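Phosphoribosylformylglycinamidine synthase 2 (Thermus thermophilus, PDB 3VIU) is a synthase of the PurM-like (AIR synthase-related) family, with two tandem copies of that fold behind an N-terminal linker region, and binds ADP and magnesium. Local coordinates at residues N27-L32 / E298-E303; A263-S268 / L282-V287. All coordinates share one frame; numbering follows the deposited sequence.

Interaction 1. Residues N27-L32 / E298-E303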
ATOM      1  N   ASN A  27     -19.761 -25.336 -21.009  1.00 33.39           N
ATOM      2  CA  ASN A  27     -18.916 -26.451 -21.418  1.00 32.00           C
ATOM      3  C   ASN A  27     -17.721 -26.451 -20.475  1.00 32.10           C
ATOM      4  O   ASN A  27     -17.682 -25.658 -19.528  1.00 33.31           O
ATOM      5  CB  ASN A  27     -18.453 -26.299 -22.872  1.00 32.09           C
ATOM      6  CG  ASN A  27     -17.889 -24.925 -23.174  1.00 32.39           C
ATOM      7  OD1 ASN A  27     -17.193 -24.328 -22.353  1.00 33.57           O
ATOM      8  ND2 ASN A  27     -18.175 -24.422 -24.367  1.00 30.32           N
ATOM      9  N   ARG A  28     -16.749 -27.324 -20.716  1.00 31.28           N
ATOM     10  CA  ARG A  28     -15.578 -27.385 -19.848  1.00 29.61           C
ATOM     11  C   ARG A  28     -14.855 -26.032 -19.758  1.00 29.32           C
ATOM     12  O   ARG A  28     -14.596 -25.529 -18.664  1.00 28.18           O
ATOM     13  CB  ARG A  28     -14.606 -28.456 -20.344  1.00 30.37           C
ATOM     14  CG  ARG A  28     -13.383 -28.619 -19.457  1.00 33.50           C
ATOM     15  CD  ARG A  28     -12.304 -29.463 -20.112  1.00 36.04           C
ATOM     16  NE  ARG A  28     -11.021 -29.313 -19.427  1.00 38.29           N
ATOM     17  CZ  ARG A  28     -10.789 -29.696 -18.173  1.00 41.24           C
ATOM     18  NH1 ARG A  28     -11.754 -30.261 -17.451  1.00 40.56           N
ATOM     19  NH2 ARG A  28      -9.591 -29.508 -17.632  1.00 40.55           N
ATOM     20  N   VAL A  29     -14.536 -25.444 -20.907  1.00 28.37           N
ATOM     21  CA  VAL A  29     -13.842 -24.160 -20.939  1.00 27.89           C
ATOM     22  C   VAL A  29     -14.582 -23.086 -20.143  1.00 28.66           C
ATOM     23  O   VAL A  29     -14.006 -22.450 -19.258  1.00 27.47           O
ATOM     24  CB  VAL A  29     -13.653 -23.666 -22.392  1.00 26.53           C
ATOM     25  CG1 VAL A  29     -13.092 -22.256 -22.397  1.00 26.18           C
ATOM     26  CG2 VAL A  29     -12.720 -24.605 -23.139  1.00 25.73           C
ATOM     27  N   GLU A  30     -15.857 -22.888 -20.463  1.00 28.57           N
ATOM     28  CA  GLU A  30     -16.672 -21.897 -19.774  1.00 30.15           C
ATOM     29  C   GLU A  30     -16.674 -22.130 -18.262  1.00 30.18           C
ATOM     30  O   GLU A  30     -16.648 -21.177 -17.474  1.00 29.73           O
ATOM     31  CB  GLU A  30     -18.101 -21.929 -20.329  1.00 31.13           C
ATOM     32  CG  GLU A  30     -18.192 -21.422 -21.765  1.00 33.32           C
ATOM     33  CD  GLU A  30     -19.563 -21.605 -22.387  1.00 35.55           C
ATOM     34  OE1 GLU A  30     -19.851 -20.912 -23.388  1.00 35.25           O
ATOM     35  OE2 GLU A  30     -20.346 -22.443 -21.886  1.00 37.33           O
ATOM     36  N   LEU A  31     -16.691 -23.397 -17.857  1.00 29.33           N
ATOM     37  CA  LEU A  31     -16.686 -23.722 -16.440  1.00 29.13           C
ATOM     38  C   LEU A  31     -15.391 -23.200 -15.825  1.00 28.48           C
ATOM     39  O   LEU A  31     -15.404 -22.548 -14.778  1.00 28.29           O
ATOM     40  CB  LEU A  31     -16.782 -25.234 -16.231  1.00 30.19           C
ATOM     41  CG  LEU A  31     -17.787 -25.729 -15.181  1.00 32.00           C
ATOM     42  CD1 LEU A  31     -17.535 -27.200 -14.923  1.00 32.18           C
ATOM     43  CD2 LEU A  31     -17.652 -24.951 -13.884  1.00 30.67           C
ATOM     44  N   LEU A  32     -14.272 -23.489 -16.484  1.00 26.40           N
ATOM     45  CA  LEU A  32     -12.970 -23.049 -16.007  1.00 24.74           C
ATOM     46  C   LEU A  32     -12.901 -21.524 -15.906  1.00 24.71           C
ATOM     47  O   LEU A  32     -12.242 -20.989 -15.015  1.00 24.58           O
ATOM     48  CB  LEU A  32     -11.866 -23.596 -16.926  1.00 23.29           C
ATOM     49  CG  LEU A  32     -11.150 -24.884 -16.475  1.00 23.62           C
ATOM     50  CD1 LEU A  32     -12.093 -25.784 -15.709  1.00 23.94           C
ATOM     51  CD2 LEU A  32     -10.592 -25.616 -17.687  1.00 21.27           C
ATOM     52  N   GLU A 298      -5.978 -22.921 -21.548  1.00 28.46           N
ATOM     53  CA  GLU A 298      -4.611 -22.523 -21.205  1.00 28.19           C
ATOM     54  C   GLU A 298      -4.306 -21.112 -21.691  1.00 27.42           C
ATOM     55  O   GLU A 298      -3.696 -20.316 -20.977  1.00 26.83           O
ATOM     56  CB  GLU A 298      -3.601 -23.489 -21.821  1.00 28.96           C
ATOM     57  CG  GLU A 298      -3.495 -24.809 -21.089  1.00 32.14           C
ATOM     58  CD  GLU A 298      -2.609 -25.805 -21.808  1.00 34.73           C
ATOM     59  OE1 GLU A 298      -2.238 -26.814 -21.176  1.00 35.03           O
ATOM     60  OE2 GLU A 298      -2.293 -25.586 -23.002  1.00 36.33           O
ATOM     61  N   LEU A 299      -4.723 -20.804 -22.912  1.00 26.10           N
ATOM     62  CA  LEU A 299      -4.483 -19.481 -23.460  1.00 25.47           C
ATOM     63  C   LEU A 299      -5.330 -18.469 -22.708  1.00 25.08           C
ATOM     64  O   LEU A 299      -4.843 -17.408 -22.308  1.00 24.42           O
ATOM     65  CB  LEU A 299      -4.822 -19.455 -24.955  1.00 26.03           C
ATOM     66  CG  LEU A 299      -3.911 -20.319 -25.846  1.00 26.76           C
ATOM     67  CD1 LEU A 299      -4.501 -20.446 -27.239  1.00 24.25           C
ATOM     68  CD2 LEU A 299      -2.514 -19.708 -25.897  1.00 25.59           C
ATOM     69  N   LEU A 300      -6.592 -18.819 -22.493  1.00 24.48           N
ATOM     70  CA  LEU A 300      -7.535 -17.942 -21.802  1.00 24.53           C
ATOM     71  C   LEU A 300      -7.195 -17.624 -20.348  1.00 25.50           C
ATOM     72  O   LEU A 300      -7.419 -16.505 -19.885  1.00 25.91           O
ATOM     73  CB  LEU A 300      -8.941 -18.543 -21.855  1.00 22.86           C
ATOM     74  CG  LEU A 300      -9.689 -18.492 -23.190  1.00 18.39           C
ATOM     75  CD1 LEU A 300     -10.874 -19.429 -23.139  1.00 16.59           C
ATOM     76  CD2 LEU A 300     -10.145 -17.076 -23.464  1.00 15.42           C
ATOM     77  N   LEU A 301      -6.647 -18.595 -19.627  1.00 24.48           N
ATOM     78  CA  LEU A 301      -6.348 -18.377 -18.221  1.00 23.55           C
ATOM     79  C   LEU A 301      -4.890 -18.162 -17.851  1.00 21.64           C
ATOM     80  O   LEU A 301      -4.563 -17.997 -16.678  1.00 21.67           O
ATOM     81  CB  LEU A 301      -6.945 -19.526 -17.405  1.00 24.68           C
ATOM     82  CG  LEU A 301      -8.448 -19.678 -17.673  1.00 23.99           C
ATOM     83  CD1 LEU A 301      -9.062 -20.705 -16.746  1.00 23.06           C
ATOM     84  CD2 LEU A 301      -9.111 -18.331 -17.484  1.00 24.88           C
ATOM     85  N   SER A 302      -4.006 -18.167 -18.840  1.00 19.88           N
ATOM     86  CA  SER A 302      -2.603 -17.937 -18.559  1.00 16.79           C
ATOM     87  C   SER A 302      -2.460 -16.576 -17.907  1.00 17.71           C
ATOM     88  O   SER A 302      -3.180 -15.636 -18.247  1.00 15.46           O
ATOM     89  CB  SER A 302      -1.780 -17.935 -19.840  1.00 16.95           C
ATOM     90  OG  SER A 302      -0.487 -17.413 -19.587  1.00 13.35           O
ATOM     91  N   GLU A 303      -1.529 -16.468 -16.971  1.00 18.24           N
ATOM     92  CA  GLU A 303      -1.286 -15.201 -16.302  1.00 19.21           C
ATOM     93  C   GLU A 303       0.159 -14.807 -16.550  1.00 18.75           C
ATOM     94  O   GLU A 303       0.843 -14.332 -15.647  1.00 19.75           O
ATOM     95  CB  GLU A 303      -1.570 -15.331 -14.805  1.00 19.50           C
ATOM     96  CG  GLU A 303      -3.024 -15.679 -14.522  1.00 26.63           C
ATOM     97  CD  GLU A 303      -3.328 -15.856 -13.046  1.00 29.73           C
ATOM     98  OE1 GLU A 303      -4.517 -16.082 -12.713  1.00 28.98           O
ATOM     99  OE2 GLU A 303      -2.385 -15.769 -12.227  1.00 31.15           O
TER
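Val-29 and Leu-300 meet through one methyl each, CG1 of Val-29 lying 3.7 Å from CD1 of Leu-300, and the two side chains cross at about a right angle. The valine methyl that makes this contact is the one placed anti to the backbone N (chi1 173°). A second apolar contact forms where CD1 of Leu-301 sits 4.0 Å from CB of Leu-32. The same CD1 methyl also packs on the backbone, 3.6 Å from the carbonyl O of Leu-32, so the leucine lies against the helix surface itself. With 134 Å² buried in all, the interface is small, its side-chain contacts all between apolar groups; Leu-33 of helix 28-37 touches both Leu-300 and Leu-301, and Val-36 touches Leu-301.

Polar interactions fix the start of the first helix. Asn-27 and Glu-30 form a capping box: Glu-30 N donates to Asn-27 OD1 at 2.7 Å in a nearly straight bond, and Asn-27 N returns a bond to Glu-30 OE2 at 3.1 Å, met on the anti side, 34° out of the carboxylate plane. OE1 of Glu-30 has partners of its own, a salt bridge to Arg-24 and a hydrogen bond from the backbone N of Glu-354.

The arrangement is helix-to-helix packing between an N-capped helix of the linker region and helix 296-301 of the first PurM-like C-terminal domain.

Interaction 2. Residues A263-S268 / L282-V287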
ATOM      1  N   ALA A 263      -6.234 -14.139 -14.084  1.00 28.85           N
ATOM      2  CA  ALA A 263      -7.246 -14.540 -15.059  1.00 26.69           C
ATOM      3  C   ALA A 263      -6.913 -14.059 -16.473  1.00 25.14           C
ATOM      4  O   ALA A 263      -7.746 -14.136 -17.377  1.00 25.28           O
ATOM      5  CB  ALA A 263      -8.625 -14.023 -14.626  1.00 23.32           C
ATOM      6  N   GLY A 264      -5.690 -13.566 -16.641  1.00 23.81           N
ATOM      7  CA  GLY A 264      -5.209 -13.082 -17.929  1.00 21.44           C
ATOM      8  C   GLY A 264      -6.185 -12.440 -18.907  1.00 21.53           C
ATOM      9  O   GLY A 264      -6.873 -11.467 -18.589  1.00 21.41           O
ATOM     10  N   LEU A 265      -6.222 -12.990 -20.117  1.00 20.75           N
ATOM     11  CA  LEU A 265      -7.084 -12.499 -21.187  1.00 20.09           C
ATOM     12  C   LEU A 265      -8.554 -12.475 -20.803  1.00 20.14           C
ATOM     13  O   LEU A 265      -9.269 -11.532 -21.129  1.00 21.13           O
ATOM     14  CB  LEU A 265      -6.903 -13.363 -22.438  1.00 21.28           C
ATOM     15  CG  LEU A 265      -5.632 -13.184 -23.263  1.00 17.59           C
ATOM     16  CD1 LEU A 265      -5.460 -14.350 -24.215  1.00 19.73           C
ATOM     17  CD2 LEU A 265      -5.715 -11.876 -24.020  1.00 18.44           C
ATOM     18  N   THR A 266      -9.004 -13.512 -20.110  1.00 19.26           N
ATOM     19  CA  THR A 266     -10.393 -13.579 -19.694  1.00 19.23           C
ATOM     20  C   THR A 266     -10.812 -12.352 -18.878  1.00 20.91           C
ATOM     21  O   THR A 266     -11.779 -11.679 -19.231  1.00 21.73           O
ATOM     22  CB  THR A 266     -10.658 -14.852 -18.876  1.00 19.52           C
ATOM     23  OG1 THR A 266     -10.375 -16.003 -19.683  1.00 17.08           O
ATOM     24  CG2 THR A 266     -12.106 -14.902 -18.422  1.00 17.27           C
ATOM     25  N   SER A 267     -10.085 -12.044 -17.806  1.00 21.30           N
ATOM     26  CA  SER A 267     -10.427 -10.894 -16.964  1.00 21.06           C
ATOM     27  C   SER A 267     -10.172  -9.546 -17.643  1.00 21.27           C
ATOM     28  O   SER A 267     -10.906  -8.585 -17.425  1.00 21.92           O
ATOM     29  CB  SER A 267      -9.654 -10.951 -15.644  1.00 22.42           C
ATOM     30  OG  SER A 267      -8.254 -10.891 -15.870  1.00 29.42           O
ATOM     31  N   SER A 268      -9.135  -9.471 -18.466  1.00 20.31           N
ATOM     32  CA  SER A 268      -8.824  -8.230 -19.154  1.00 20.66           C
ATOM     33  C   SER A 268      -9.949  -7.785 -20.070  1.00 19.70           C
ATOM     34  O   SER A 268     -10.486  -6.690 -19.914  1.00 19.12           O
ATOM     35  CB  SER A 268      -7.545  -8.379 -19.982  1.00 22.80           C
ATOM     36  OG  SER A 268      -6.397  -8.349 -19.159  1.00 27.46           O
ATOM     37  N   LEU A 282     -12.949 -12.620 -29.003  1.00 20.30           N
ATOM     38  CA  LEU A 282     -11.519 -12.909 -28.947  1.00 20.39           C
ATOM     39  C   LEU A 282     -11.137 -14.016 -29.927  1.00 20.28           C
ATOM     40  O   LEU A 282     -11.744 -15.084 -29.947  1.00 18.67           O
ATOM     41  CB  LEU A 282     -11.116 -13.309 -27.516  1.00 19.87           C
ATOM     42  CG  LEU A 282      -9.685 -13.808 -27.253  1.00 20.17           C
ATOM     43  CD1 LEU A 282      -8.654 -12.794 -27.731  1.00 18.97           C
ATOM     44  CD2 LEU A 282      -9.517 -14.066 -25.760  1.00 20.64           C
ATOM     45  N   HIS A 283     -10.138 -13.741 -30.751  1.00 21.92           N
ATOM     46  CA  HIS A 283      -9.653 -14.710 -31.723  1.00 24.28           C
ATOM     47  C   HIS A 283      -8.360 -15.273 -31.146  1.00 23.77           C
ATOM     48  O   HIS A 283      -7.291 -14.707 -31.350  1.00 24.56           O
ATOM     49  CB  HIS A 283      -9.375 -14.016 -33.055  1.00 28.45           C
ATOM     50  CG  HIS A 283     -10.596 -13.443 -33.709  1.00 34.67           C
ATOM     51  ND1 HIS A 283     -11.397 -14.172 -34.562  1.00 36.71           N
ATOM     52  CD2 HIS A 283     -11.154 -12.209 -33.635  1.00 36.03           C
ATOM     53  CE1 HIS A 283     -12.393 -13.413 -34.985  1.00 37.72           C
ATOM     54  NE2 HIS A 283     -12.270 -12.218 -34.437  1.00 37.19           N
ATOM     55  N   LEU A 284      -8.457 -16.377 -30.417  1.00 22.28           N
ATOM     56  CA  LEU A 284      -7.274 -16.960 -29.802  1.00 24.09           C
ATOM     57  C   LEU A 284      -6.168 -17.305 -30.776  1.00 24.48           C
ATOM     58  O   LEU A 284      -4.999 -17.322 -30.395  1.00 26.53           O
ATOM     59  CB  LEU A 284      -7.639 -18.204 -28.981  1.00 20.62           C
ATOM     60  CG  LEU A 284      -8.316 -17.903 -27.639  1.00 22.40           C
ATOM     61  CD1 LEU A 284      -8.691 -19.208 -26.938  1.00 20.15           C
ATOM     62  CD2 LEU A 284      -7.380 -17.055 -26.771  1.00 20.47           C
ATOM     63  N   ASP A 285      -6.521 -17.569 -32.029  1.00 24.05           N
ATOM     64  CA  ASP A 285      -5.511 -17.923 -33.016  1.00 24.82           C
ATOM     65  C   ASP A 285      -4.560 -16.778 -33.314  1.00 23.81           C
ATOM     66  O   ASP A 285      -3.452 -16.998 -33.793  1.00 26.05           O
ATOM     67  CB  ASP A 285      -6.160 -18.389 -34.325  1.00 27.43           C
ATOM     68  CG  ASP A 285      -7.012 -19.628 -34.146  1.00 29.61           C
ATOM     69  OD1 ASP A 285      -6.567 -20.558 -33.437  1.00 33.01           O
ATOM     70  OD2 ASP A 285      -8.118 -19.673 -34.722  1.00 31.82           O
ATOM     71  N   LEU A 286      -4.987 -15.552 -33.036  1.00 21.64           N
ATOM     72  CA  LEU A 286      -4.135 -14.395 -33.291  1.00 20.98           C
ATOM     73  C   LEU A 286      -3.240 -14.059 -32.103  1.00 21.67           C
ATOM     74  O   LEU A 286      -2.307 -13.258 -32.228  1.00 21.27           O
ATOM     75  CB  LEU A 286      -4.993 -13.185 -33.667  1.00 18.40           C
ATOM     76  CG  LEU A 286      -5.169 -12.913 -35.164  1.00 19.30           C
ATOM     77  CD1 LEU A 286      -5.076 -14.188 -35.957  1.00 16.32           C
ATOM     78  CD2 LEU A 286      -6.498 -12.224 -35.393  1.00 17.72           C
ATOM     79  N   VAL A 287      -3.523 -14.682 -30.959  1.00 20.10           N
ATOM     80  CA  VAL A 287      -2.755 -14.466 -29.732  1.00 20.76           C
ATOM     81  C   VAL A 287      -1.346 -15.085 -29.813  1.00 21.71           C
ATOM     82  O   VAL A 287      -1.197 -16.282 -30.055  1.00 21.68           O
ATOM     83  CB  VAL A 287      -3.516 -15.067 -28.498  1.00 19.91           C
ATOM     84  CG1 VAL A 287      -2.699 -14.912 -27.230  1.00 19.07           C
ATOM     85  CG2 VAL A 287      -4.853 -14.377 -28.329  1.00 19.28           C
TER
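Leu-282, in strand 279-283, begins the contact by placing CD2 4.3 Å from CB of Leu-265, near the root of that side chain. It is directed at helix 264-275, at an ordinary van der Waals spacing. Its backbone pairs with Arg-344 and Leu-346 of strand 342-347, which places the residue inside the sheet. His-283 pairs through its backbone with Val-334 of strand 331-338, so the end of this strand is held between two neighbours of a mixed sheet.

This is the alpha/beta layering of the PurM C-terminal fold: helix 264-275 packs against a sheet in which strand 279-283 follows it directly in the chain. The two segments are therefore close in sequence, with 13 residues between them, and their contact closes a helix-to-strand connection.

At Leu-284 the chain enters a 3-10 turn, supported by the bonds from Leu-286 N to His-283 O and from Val-287 N to Leu-284 O. The side chain starts off to one side, but with CG anti to the carbonyl carbon (chi1 -75°) its CD2 arrives 4.2 Å from CD1 of Leu-265. Leu-299 and Leu-300 of helix 296-301 also touch this leucine.

Asp-285 continues the turn, and its OD1 accepts from the backbone N of Arg-348. Beyond the turn, Val-287 points back toward the helix and meets Leu-265 tip to tip: CG1 lies 4.1 Å and CG2 4.2 Å from the same CD1 atom. Both valine methyls approach that one CD1 from the same side, while Leu-284 CD2 comes to it from another direction. Val-334 of strand 331-338 packs against Val-287.

Overall arrangement
Interactions 1 and 2 have centres 10 Å apart and touch directly, with interaction 2 nested along the chain inside the loop closed by interaction 1. Two probable hydrogen bonds join them: Thr-266 OG1 with Leu-300 O at 3.0 Å, and Glu-303 OE1 with Ala-263 N at 2.9 Å. Packing adds Leu-299 O against Leu-265 CD1 at 3.7 Å. Helix 296-301 thus lies against both the linker helix 28-37 and helix 264-275, and Leu-33 touches Thr-266 as well as the two leucines of interaction 1. Bound ADP is about 13 Å from the side chains of Leu-301 and Leu-265, so neither contact lines its pocket.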